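Local coordinates for TIGR00725 family protein (PDB 1RCU) that is of unknown function but, as a Rossmann-like member of the SLOG superfamily, probably binds a nucleotide or a nucleotide-derived ligand, at residues A[27-32]-A[122-127]; A[45-50]-A[70-75]; A[134-139]-A[166-171]; A[147-152]-A[178-183]. All coordinates share one frame; numbering follows the deposited sequence.

Contact 1: residues A[27-32]-A[122-127]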
# COMPACT_ATOMS: atom_id res chain seq x y z
N VAL A 27 10.64 -18.02 1.23
CA VAL A 27 11.10 -16.66 1.12
C VAL A 27 12.42 -16.57 1.89
O VAL A 27 12.51 -17.06 3.02
CB VAL A 27 10.04 -15.69 1.73
CG1 VAL A 27 10.67 -14.36 2.09
CG2 VAL A 27 8.88 -15.48 0.74
N VAL A 28 13.45 -15.99 1.28
CA VAL A 28 14.72 -15.83 1.97
C VAL A 28 15.02 -14.34 2.07
O VAL A 28 14.86 -13.60 1.09
CB VAL A 28 15.92 -16.58 1.27
CG1 VAL A 28 15.52 -18.03 0.97
CG2 VAL A 28 16.33 -15.87 0.01
N VAL A 29 15.41 -13.91 3.26
CA VAL A 29 15.72 -12.51 3.52
C VAL A 29 17.13 -12.40 4.13
O VAL A 29 17.63 -13.35 4.73
CB VAL A 29 14.68 -11.89 4.50
CG1 VAL A 29 13.29 -12.00 3.91
CG2 VAL A 29 14.74 -12.58 5.83
N GLY A 30 17.75 -11.24 3.98
CA GLY A 30 19.09 -11.04 4.52
C GLY A 30 19.70 -9.72 4.11
O GLY A 30 19.04 -8.89 3.51
N TYR A 31 20.98 -9.52 4.44
CA TYR A 31 21.69 -8.28 4.13
C TYR A 31 21.53 -7.85 2.69
O TYR A 31 21.39 -8.69 1.80
CB TYR A 31 23.19 -8.44 4.33
CG TYR A 31 23.70 -8.65 5.73
CD1 TYR A 31 23.62 -7.63 6.70
CD2 TYR A 31 24.38 -9.82 6.05
CE1 TYR A 31 24.24 -7.79 7.96
CE2 TYR A 31 24.99 -9.99 7.28
CZ TYR A 31 24.92 -8.98 8.23
OH TYR A 31 25.54 -9.21 9.43
N SER A 32 21.56 -6.54 2.47
CA SER A 32 21.53 -6.01 1.11
C SER A 32 22.92 -5.39 1.01
O SER A 32 23.74 -5.58 1.90
CB SER A 32 20.44 -4.96 0.92
OG SER A 32 20.59 -3.86 1.81
N VAL A 122 9.99 -18.85 5.92
CA VAL A 122 11.01 -17.83 5.72
C VAL A 122 12.37 -18.26 6.29
O VAL A 122 12.45 -18.75 7.42
CB VAL A 122 10.61 -16.51 6.42
CG1 VAL A 122 11.71 -15.46 6.25
CG2 VAL A 122 9.29 -16.02 5.85
N VAL A 123 13.42 -18.08 5.50
CA VAL A 123 14.78 -18.42 5.92
C VAL A 123 15.53 -17.09 5.97
O VAL A 123 15.51 -16.32 5.02
CB VAL A 123 15.46 -19.35 4.91
CG1 VAL A 123 16.88 -19.68 5.36
CG2 VAL A 123 14.65 -20.62 4.77
N SER A 124 16.22 -16.86 7.08
CA SER A 124 16.93 -15.62 7.34
C SER A 124 18.45 -15.76 7.39
O SER A 124 18.97 -16.69 8.00
CB SER A 124 16.41 -15.08 8.67
OG SER A 124 16.91 -13.80 8.94
N ILE A 125 19.16 -14.82 6.77
CA ILE A 125 20.63 -14.82 6.76
C ILE A 125 21.16 -13.41 7.03
O ILE A 125 20.88 -12.47 6.26
CB ILE A 125 21.20 -15.30 5.40
CG1 ILE A 125 20.83 -16.76 5.16
CG2 ILE A 125 22.71 -15.13 5.37
CD1 ILE A 125 21.23 -17.24 3.79
N GLY A 126 21.92 -13.26 8.11
CA GLY A 126 22.49 -11.97 8.46
C GLY A 126 21.42 -10.92 8.57
O GLY A 126 20.43 -11.12 9.27
N GLY A 127 21.62 -9.80 7.88
CA GLY A 127 20.62 -8.75 7.85
C GLY A 127 20.65 -7.60 8.83
O GLY A 127 21.05 -7.73 10.00
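Val27, Val28 and Val29 run beside Val122, Val123 and Ser124 in two parallel strands, joined by a ladder of backbone hydrogen bonds. Val123 N donates to Val27 O at 2.8 Å, Val29 N reaches Val123 O at 3.0 Å, and Ile125 N returns to Val29 O at 2.9 Å. Beyond this ladder the bond from Tyr31 N to Ile125 O is weak and its geometry doubtful.

Apolar contacts fall on both faces of the sheet. Val28 and Val123 lie side by side, CG1 of the first 4.2 Å from CB of the second, and both meet Leu50 of helix 44-56. On the face of Val29 and Ser124, helix 129-140 packs; there Val29 CG2 reaches Val122 CG1 at 4.2 Å, while Ser124 OG is hydrogen-bonded to Thr155.

These are central strands of a Rossmann-like sheet, and the chains leave them at its C-terminal edge, where such folds commonly bind ligands.

Aromatic contact takes over in the loops. With CG anti to its carbonyl carbon (chi1 -67°), Tyr31 lays one ring face over the Gly126-Gly127 peptide. Gly127 CA makes a CH-pi contact 3.8 Å from the centroid of the Tyr31 ring, and Gly126 CA comes to 3.4 Å from Tyr31 CE2.

Contact 2: residues A[45-50]-A[70-75]; sequences DICLEL and MELVSQ
Cys47 points toward the partner helix, its CB meeting Leu72 CB at 3.5 Å. With both side chains touching so near their roots, the axes of the segments 45-50 and 70-75 come within 7.1 Å, at a crossing angle of -44°. The carbonyl of Cys47 adds to the closeness: Val73 CA makes a CA-H...O contact with Cys47 O at 3.6 Å, and Val73 CG2 packs against the same oxygen.

One residue on, Leu48 leaves its backbone in the direction away from helix 68-79, yet its branched end comes back. Its CD2 lies 3.5 Å from Leu72 O, and touches the amide end of Gln75 at NE2. That nitrogen finds its polar partner in Glu79, so the leucine methyl merely packs against the extended glutamine.

In Leu50, CG anti to the backbone N (chi1 175°) sets the branch running down toward the sheet, where CD2 meets Val73 CG2 at 4.1 Å, the two side chains crossing obliquely. Both residues also rest on Val28 of strand 25-30. Two neighbouring helices thus share one face of a parallel sheet, as expected for successive beta-alpha-beta crossovers, here through strands 25-30, 60-63 and 84-88 of a Rossmann-like fold.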
# COMPACT_ATOMS: atom_id res chain seq x y z
N ASP A 45 29.49 -18.64 0.37
CA ASP A 45 29.27 -20.07 0.30
C ASP A 45 27.93 -20.51 0.88
O ASP A 45 27.22 -21.31 0.26
CB ASP A 45 30.40 -20.83 1.02
CG ASP A 45 31.75 -20.62 0.37
OD1 ASP A 45 31.80 -20.35 -0.84
OD2 ASP A 45 32.77 -20.75 1.08
N ILE A 46 27.57 -20.01 2.06
CA ILE A 46 26.28 -20.40 2.63
C ILE A 46 25.13 -19.93 1.76
O ILE A 46 24.18 -20.68 1.53
CB ILE A 46 26.06 -19.90 4.09
CG1 ILE A 46 26.81 -18.59 4.32
CG2 ILE A 46 26.43 -20.99 5.08
CD1 ILE A 46 27.74 -18.60 5.52
N CYS A 47 25.22 -18.70 1.25
CA CYS A 47 24.16 -18.17 0.38
C CYS A 47 23.99 -19.00 -0.89
O CYS A 47 22.86 -19.28 -1.31
CB CYS A 47 24.43 -16.71 -0.02
SG CYS A 47 24.08 -15.50 1.27
N LEU A 48 25.10 -19.39 -1.51
CA LEU A 48 25.07 -20.19 -2.73
C LEU A 48 24.58 -21.59 -2.44
O LEU A 48 23.83 -22.16 -3.24
CB LEU A 48 26.45 -20.30 -3.38
CG LEU A 48 27.06 -19.11 -4.13
CD1 LEU A 48 28.44 -19.50 -4.65
CD2 LEU A 48 26.15 -18.70 -5.27
N GLU A 49 24.99 -22.17 -1.31
CA GLU A 49 24.54 -23.51 -0.98
C GLU A 49 23.04 -23.49 -0.74
O GLU A 49 22.34 -24.37 -1.21
CB GLU A 49 25.22 -24.09 0.26
CG GLU A 49 24.85 -25.57 0.49
CD GLU A 49 25.29 -26.12 1.84
OE1 GLU A 49 25.84 -25.36 2.65
OE2 GLU A 49 25.06 -27.33 2.09
N LEU A 50 22.56 -22.49 -0.02
CA LEU A 50 21.14 -22.39 0.28
C LEU A 50 20.32 -22.31 -1.01
O LEU A 50 19.32 -23.01 -1.15
CB LEU A 50 20.85 -21.16 1.15
CG LEU A 50 19.36 -20.91 1.40
CD1 LEU A 50 18.76 -22.10 2.12
CD2 LEU A 50 19.13 -19.65 2.21
N MSE A 70 20.37 -11.56 -1.12
CA MSE A 70 19.34 -11.82 -2.13
C MSE A 70 19.95 -12.20 -3.48
O MSE A 70 19.48 -13.13 -4.13
CB MSE A 70 18.42 -10.60 -2.30
CG MSE A 70 17.59 -10.23 -1.05
SE MSE A 70 16.96 -8.36 -1.02
CE MSE A 70 18.68 -7.50 -0.66
N GLU A 71 21.00 -11.50 -3.88
CA GLU A 71 21.65 -11.77 -5.14
C GLU A 71 22.33 -13.13 -5.19
O GLU A 71 22.18 -13.87 -6.15
CB GLU A 71 22.68 -10.67 -5.44
CG GLU A 71 23.37 -10.82 -6.79
CD GLU A 71 24.18 -9.59 -7.16
OE1 GLU A 71 23.61 -8.48 -7.11
OE2 GLU A 71 25.38 -9.75 -7.50
N LEU A 72 23.06 -13.45 -4.13
CA LEU A 72 23.79 -14.70 -4.04
C LEU A 72 22.90 -15.93 -3.97
O LEU A 72 23.17 -16.96 -4.60
CB LEU A 72 24.71 -14.66 -2.82
CG LEU A 72 25.71 -13.49 -2.86
CD1 LEU A 72 26.43 -13.39 -1.53
CD2 LEU A 72 26.70 -13.67 -4.01
N VAL A 73 21.81 -15.82 -3.21
CA VAL A 73 20.88 -16.93 -3.10
C VAL A 73 20.25 -17.13 -4.48
O VAL A 73 20.07 -18.27 -4.93
CB VAL A 73 19.82 -16.63 -2.04
CG1 VAL A 73 18.58 -17.47 -2.28
CG2 VAL A 73 20.39 -16.94 -0.65
N SER A 74 19.94 -16.03 -5.16
CA SER A 74 19.35 -16.12 -6.48
C SER A 74 20.31 -16.79 -7.47
O SER A 74 19.91 -17.65 -8.26
CB SER A 74 18.97 -14.73 -6.96
OG SER A 74 18.03 -14.16 -6.08
N GLN A 75 21.57 -16.40 -7.43
CA GLN A 75 22.57 -16.99 -8.32
C GLN A 75 22.57 -18.49 -8.09
O GLN A 75 22.60 -19.28 -9.03
CB GLN A 75 23.96 -16.43 -8.00
CG GLN A 75 25.06 -16.87 -8.96
CD GLN A 75 26.44 -16.45 -8.46
OE1 GLN A 75 26.67 -15.27 -8.17
NE2 GLN A 75 27.35 -17.41 -8.35

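Contact 3: residues A[134-139]-A[166-171]; sequences EILGAY and KYLDNR
Tyr139 reaches out from helix 129-140 to Leu168 and Asp169, in a loop folded at its end into an Asx turn, before the edge strand 176-179 of the Rossmann-like sheet. The tyrosine sets the geometry: its CG stands anti to the backbone N (chi1 170°), which sends the ring away from the helix and across the loop.

One face of that ring receives Leu168. The leucine CB sits 3.8 Å from the centroid of the Tyr139 ring, only 8° off the normal, a CH-pi contact over the centre. Further out the same leucine turns to the helix, where its CG meets Leu136 CD1 at 4.1 Å with the two side chains nearly perpendicular, and its CD2 touches Ile135. Tyr167 approaches differently, edge to edge, with its CD1 4.3 Å from Tyr139 CE2.

At the phenolic end, Tyr139 OH donates a short hydrogen bond of 2.5 Å to Asp169 OD2. Ring and carboxylate stand almost at right angles, and the hydroxyl comes from above the carboxylate plane. Arg171 N closes the Asx turn on the same OD2 at 2.9 Å from the opposite face, so that two donors clasp this oxygen and fix the carboxylate's rotation.

A neighbouring subunit completes the surroundings: NE1 of its Trp154 is hydrogen-bonded to Leu168 O, its Leu136 packs on Leu136, and its Ile129 N donates to Asp169 OD1. That Ile129 N-H and Arg171 probably stabilise the charged form of Asp169, whose OD1 forms a salt bridge with Arg171 NH1 at 3.1 Å.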
# COMPACT_ATOMS: atom_id res chain seq x y z
N GLU A 134 11.29 -7.96 8.63
CA GLU A 134 10.75 -9.10 7.91
C GLU A 134 10.59 -10.34 8.79
O GLU A 134 9.62 -11.07 8.66
CB GLU A 134 11.62 -9.41 6.68
CG GLU A 134 11.57 -8.27 5.68
CD GLU A 134 12.58 -8.39 4.57
OE1 GLU A 134 13.67 -8.93 4.80
OE2 GLU A 134 12.28 -7.91 3.46
N ILE A 135 11.56 -10.57 9.68
CA ILE A 135 11.53 -11.71 10.59
C ILE A 135 10.32 -11.52 11.53
O ILE A 135 9.53 -12.44 11.72
CB ILE A 135 12.86 -11.81 11.41
CG1 ILE A 135 14.02 -12.23 10.49
CG2 ILE A 135 12.70 -12.78 12.56
CD1 ILE A 135 15.41 -12.09 11.13
N LEU A 136 10.19 -10.33 12.10
CA LEU A 136 9.08 -10.03 13.01
C LEU A 136 7.75 -10.06 12.27
O LEU A 136 6.73 -10.57 12.80
CB LEU A 136 9.28 -8.67 13.69
CG LEU A 136 9.96 -8.67 15.08
CD1 LEU A 136 11.25 -9.45 15.06
CD2 LEU A 136 10.22 -7.23 15.52
N GLY A 137 7.76 -9.53 11.05
CA GLY A 137 6.57 -9.49 10.22
C GLY A 137 6.12 -10.89 9.88
O GLY A 137 4.93 -11.20 9.97
N ALA A 138 7.07 -11.74 9.51
CA ALA A 138 6.79 -13.13 9.16
C ALA A 138 6.02 -13.80 10.30
O ALA A 138 5.02 -14.51 10.08
CB ALA A 138 8.10 -13.89 8.89
N TYR A 139 6.50 -13.57 11.51
CA TYR A 139 5.90 -14.13 12.72
C TYR A 139 4.48 -13.61 12.99
O TYR A 139 3.60 -14.37 13.39
CB TYR A 139 6.82 -13.84 13.90
CG TYR A 139 6.21 -14.15 15.25
CD1 TYR A 139 5.50 -13.17 15.97
CD2 TYR A 139 6.34 -15.41 15.81
CE1 TYR A 139 4.95 -13.44 17.19
CE2 TYR A 139 5.80 -15.69 17.06
CZ TYR A 139 5.10 -14.70 17.74
OH TYR A 139 4.58 -14.99 18.98
N LYS A 166 11.46 -19.98 21.47
CA LYS A 166 10.80 -20.20 20.19
C LYS A 166 9.94 -19.05 19.67
O LYS A 166 9.68 -18.97 18.47
CB LYS A 166 9.90 -21.44 20.27
CG LYS A 166 10.59 -22.75 20.62
CD LYS A 166 9.59 -23.91 20.76
CE LYS A 166 8.64 -23.70 21.92
NZ LYS A 166 9.33 -23.73 23.26
N TYR A 167 9.51 -18.17 20.56
CA TYR A 167 8.59 -17.11 20.15
C TYR A 167 9.02 -15.65 20.22
O TYR A 167 9.91 -15.29 20.99
CB TYR A 167 7.26 -17.30 20.89
CG TYR A 167 6.72 -18.71 20.80
CD1 TYR A 167 6.13 -19.18 19.63
CD2 TYR A 167 6.86 -19.59 21.87
CE1 TYR A 167 5.69 -20.50 19.52
CE2 TYR A 167 6.42 -20.90 21.78
CZ TYR A 167 5.84 -21.36 20.62
OH TYR A 167 5.46 -22.68 20.54
N LEU A 168 8.36 -14.82 19.40
CA LEU A 168 8.65 -13.39 19.34
C LEU A 168 7.65 -12.48 20.05
O LEU A 168 7.83 -11.26 20.04
CB LEU A 168 8.80 -12.93 17.89
CG LEU A 168 10.21 -12.71 17.31
CD1 LEU A 168 11.26 -12.98 18.36
CD2 LEU A 168 10.43 -13.58 16.09
N ASP A 169 6.60 -13.06 20.65
CA ASP A 169 5.60 -12.31 21.44
C ASP A 169 4.68 -13.28 22.19
O ASP A 169 4.55 -14.44 21.81
CB ASP A 169 4.80 -11.29 20.60
CG ASP A 169 3.52 -11.85 19.99
OD1 ASP A 169 2.72 -11.03 19.47
OD2 ASP A 169 3.30 -13.08 19.99
N ASN A 170 4.05 -12.80 23.26
CA ASN A 170 3.22 -13.67 24.09
C ASN A 170 1.96 -14.32 23.52
O ASN A 170 1.21 -14.94 24.26
CB ASN A 170 2.88 -12.93 25.39
CG ASN A 170 4.12 -12.63 26.20
OD1 ASN A 170 4.34 -11.50 26.63
ND2 ASN A 170 4.95 -13.64 26.41
N ARG A 171 1.75 -14.21 22.22
CA ARG A 171 0.59 -14.84 21.60
C ARG A 171 1.10 -16.10 20.92
O ARG A 171 0.32 -16.88 20.36
CB ARG A 171 -0.05 -13.88 20.59
CG ARG A 171 -0.52 -12.57 21.20
CD ARG A 171 -1.71 -11.99 20.44
NE ARG A 171 -1.90 -10.56 20.71
CZ ARG A 171 -1.13 -9.59 20.21
NH1 ARG A 171 -0.12 -9.90 19.40
NH2 ARG A 171 -1.38 -8.33 20.51

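Contact 4: residues A[147-152]-A[178-183]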
# COMPACT_ATOMS: atom_id res chain seq x y z
N LEU A 147 15.97 -19.41 11.24
CA LEU A 147 17.13 -18.53 11.31
C LEU A 147 18.34 -19.38 11.00
O LEU A 147 18.51 -20.46 11.57
CB LEU A 147 17.29 -17.94 12.73
CG LEU A 147 16.11 -17.27 13.47
CD1 LEU A 147 16.52 -16.88 14.89
CD2 LEU A 147 15.64 -16.04 12.70
N LEU A 148 19.17 -18.92 10.07
CA LEU A 148 20.37 -19.66 9.73
C LEU A 148 21.45 -19.01 10.59
O LEU A 148 22.04 -18.00 10.22
CB LEU A 148 20.68 -19.51 8.23
CG LEU A 148 21.67 -20.53 7.66
CD1 LEU A 148 21.24 -21.97 7.98
CD2 LEU A 148 21.75 -20.33 6.16
N ARG A 149 21.66 -19.59 11.77
CA ARG A 149 22.62 -19.08 12.74
C ARG A 149 24.07 -19.04 12.29
O ARG A 149 24.48 -19.74 11.38
CB ARG A 149 22.50 -19.90 14.02
CG ARG A 149 21.07 -20.05 14.45
CD ARG A 149 20.48 -18.73 14.86
NE ARG A 149 20.51 -18.66 16.31
CZ ARG A 149 21.55 -18.25 17.02
NH1 ARG A 149 22.66 -17.85 16.42
NH2 ARG A 149 21.48 -18.30 18.33
N GLY A 150 24.85 -18.20 12.97
CA GLY A 150 26.25 -18.08 12.65
C GLY A 150 26.47 -17.09 11.53
O GLY A 150 27.60 -16.70 11.26
N THR A 151 25.40 -16.65 10.88
CA THR A 151 25.49 -15.72 9.77
C THR A 151 25.44 -14.26 10.21
O THR A 151 25.41 -13.34 9.38
CB THR A 151 24.37 -15.97 8.75
OG1 THR A 151 23.09 -15.73 9.36
CG2 THR A 151 24.43 -17.41 8.24
N GLY A 152 25.42 -14.04 11.52
CA GLY A 152 25.41 -12.70 12.07
C GLY A 152 24.19 -11.81 11.83
O GLY A 152 23.12 -12.28 11.43
N GLN A 178 15.65 -22.56 14.43
CA GLN A 178 17.06 -22.22 14.33
C GLN A 178 17.79 -23.40 13.68
O GLN A 178 17.50 -24.56 13.97
CB GLN A 178 17.66 -21.97 15.71
CG GLN A 178 17.13 -20.73 16.37
CD GLN A 178 17.78 -20.44 17.71
OE1 GLN A 178 19.00 -20.22 17.79
NE2 GLN A 178 16.99 -20.42 18.77
N ALA A 179 18.74 -23.09 12.79
CA ALA A 179 19.54 -24.09 12.11
C ALA A 179 20.95 -23.53 11.97
O ALA A 179 21.12 -22.33 11.79
CB ALA A 179 18.95 -24.40 10.72
N TRP A 180 21.96 -24.39 12.07
CA TRP A 180 23.33 -23.92 11.96
C TRP A 180 23.97 -24.37 10.67
O TRP A 180 25.17 -24.23 10.48
CB TRP A 180 24.17 -24.41 13.13
CG TRP A 180 23.74 -23.81 14.41
CD1 TRP A 180 22.68 -24.20 15.20
CD2 TRP A 180 24.31 -22.67 15.05
NE1 TRP A 180 22.56 -23.35 16.29
CE2 TRP A 180 23.56 -22.41 16.21
CE3 TRP A 180 25.39 -21.83 14.73
CZ2 TRP A 180 23.85 -21.35 17.07
CZ3 TRP A 180 25.69 -20.77 15.59
CH2 TRP A 180 24.92 -20.54 16.74
N THR A 181 23.16 -24.90 9.76
CA THR A 181 23.69 -25.41 8.52
C THR A 181 22.62 -25.40 7.45
O THR A 181 21.44 -25.53 7.77
CB THR A 181 24.20 -26.85 8.75
OG1 THR A 181 25.63 -26.85 8.69
CG2 THR A 181 23.64 -27.81 7.75
N VAL A 182 23.01 -25.22 6.19
CA VAL A 182 22.02 -25.22 5.13
C VAL A 182 21.28 -26.55 5.13
O VAL A 182 20.05 -26.59 5.04
CB VAL A 182 22.67 -25.00 3.74
CG1 VAL A 182 21.61 -24.98 2.65
CG2 VAL A 182 23.44 -23.70 3.74
N GLU A 183 22.03 -27.63 5.26
CA GLU A 183 21.42 -28.95 5.27
C GLU A 183 20.40 -29.06 6.40
O GLU A 183 19.34 -29.66 6.25
CB GLU A 183 22.48 -30.04 5.39
CG GLU A 183 21.94 -31.44 5.21
CD GLU A 183 23.04 -32.49 5.20
OE1 GLU A 183 23.64 -32.74 6.27
OE2 GLU A 183 23.31 -33.05 4.11
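This is a parallel strand pairing, extended by side chains, at the margin of the sheet: Leu147 and Leu148 lie beside Gln178 and Ala179, where strand 176-179 is the outermost strand within the chain, and polar and aromatic groups carry the contact into the loops beyond. Two backbone hydrogen bonds define the pairing: Ala179 N to Leu147 O at 2.9 Å, and Arg149 N to Ala179 O at 2.8 Å.

Arg149 then does most of the work. Its CB lies over the six-membered ring of Trp180, 3.3 Å from the centroid and 6° off the normal, a close CH-pi contact. Bends at chi2 and chi3 fold the rest of the chain back along the indole, so that Trp180 CZ2 lies over the rim of one guanidinium face, though ring and guanidinium planes are 40° apart. The edge of the group meets Gln178: Arg149 NE donates to Gln178 OE1 at 2.6 Å, supplemented by a weak bond from Arg149 NH2, with guanidinium and amide planes within 14° of each other. NH1 has a separate partner, a salt bridge to Asp156, so the guanidinium is held from two directions.

On the opposite face of the sheet from Leu147, Leu148 CD1 comes to 3.6 Å from Thr181 O, at the N-cap position of helix 182-190, and Leu148 CD2 meets Val182. The first chain reverses in a type II beta turn from Leu148 to Thr151, tied by Thr151 OG1 to Leu148 O at 2.6 Å. Strand, helix 153-157 and neighbouring parallel strand together form a beta-alpha-beta unit, the last crossover of this Rossmann-like sheet.

How the contacts relate
Contact 1 forms the centre of the fold, about 3 Å from the centre of the chain, and touches the other three. Contact 2 packs on one face of its strands, Val28 CG2 lying 3.6 Å from Val73 CG1; the helix of contact 3 packs on the other, with Ala138 CB 3.9 Å from Val122 CG2. Contact 4 extends the same sheet to its next strands, Thr151 OG1 reaching Gly126 N at 3.0 Å in a probable hydrogen bond. Contacts 2 and 3 do not touch, their centres about 25 Å apart. Contact 3 returns to contact 1 between subunits, since Arg171 of a neighbouring subunit packs on Ser32, near the loops where a ligand might bind.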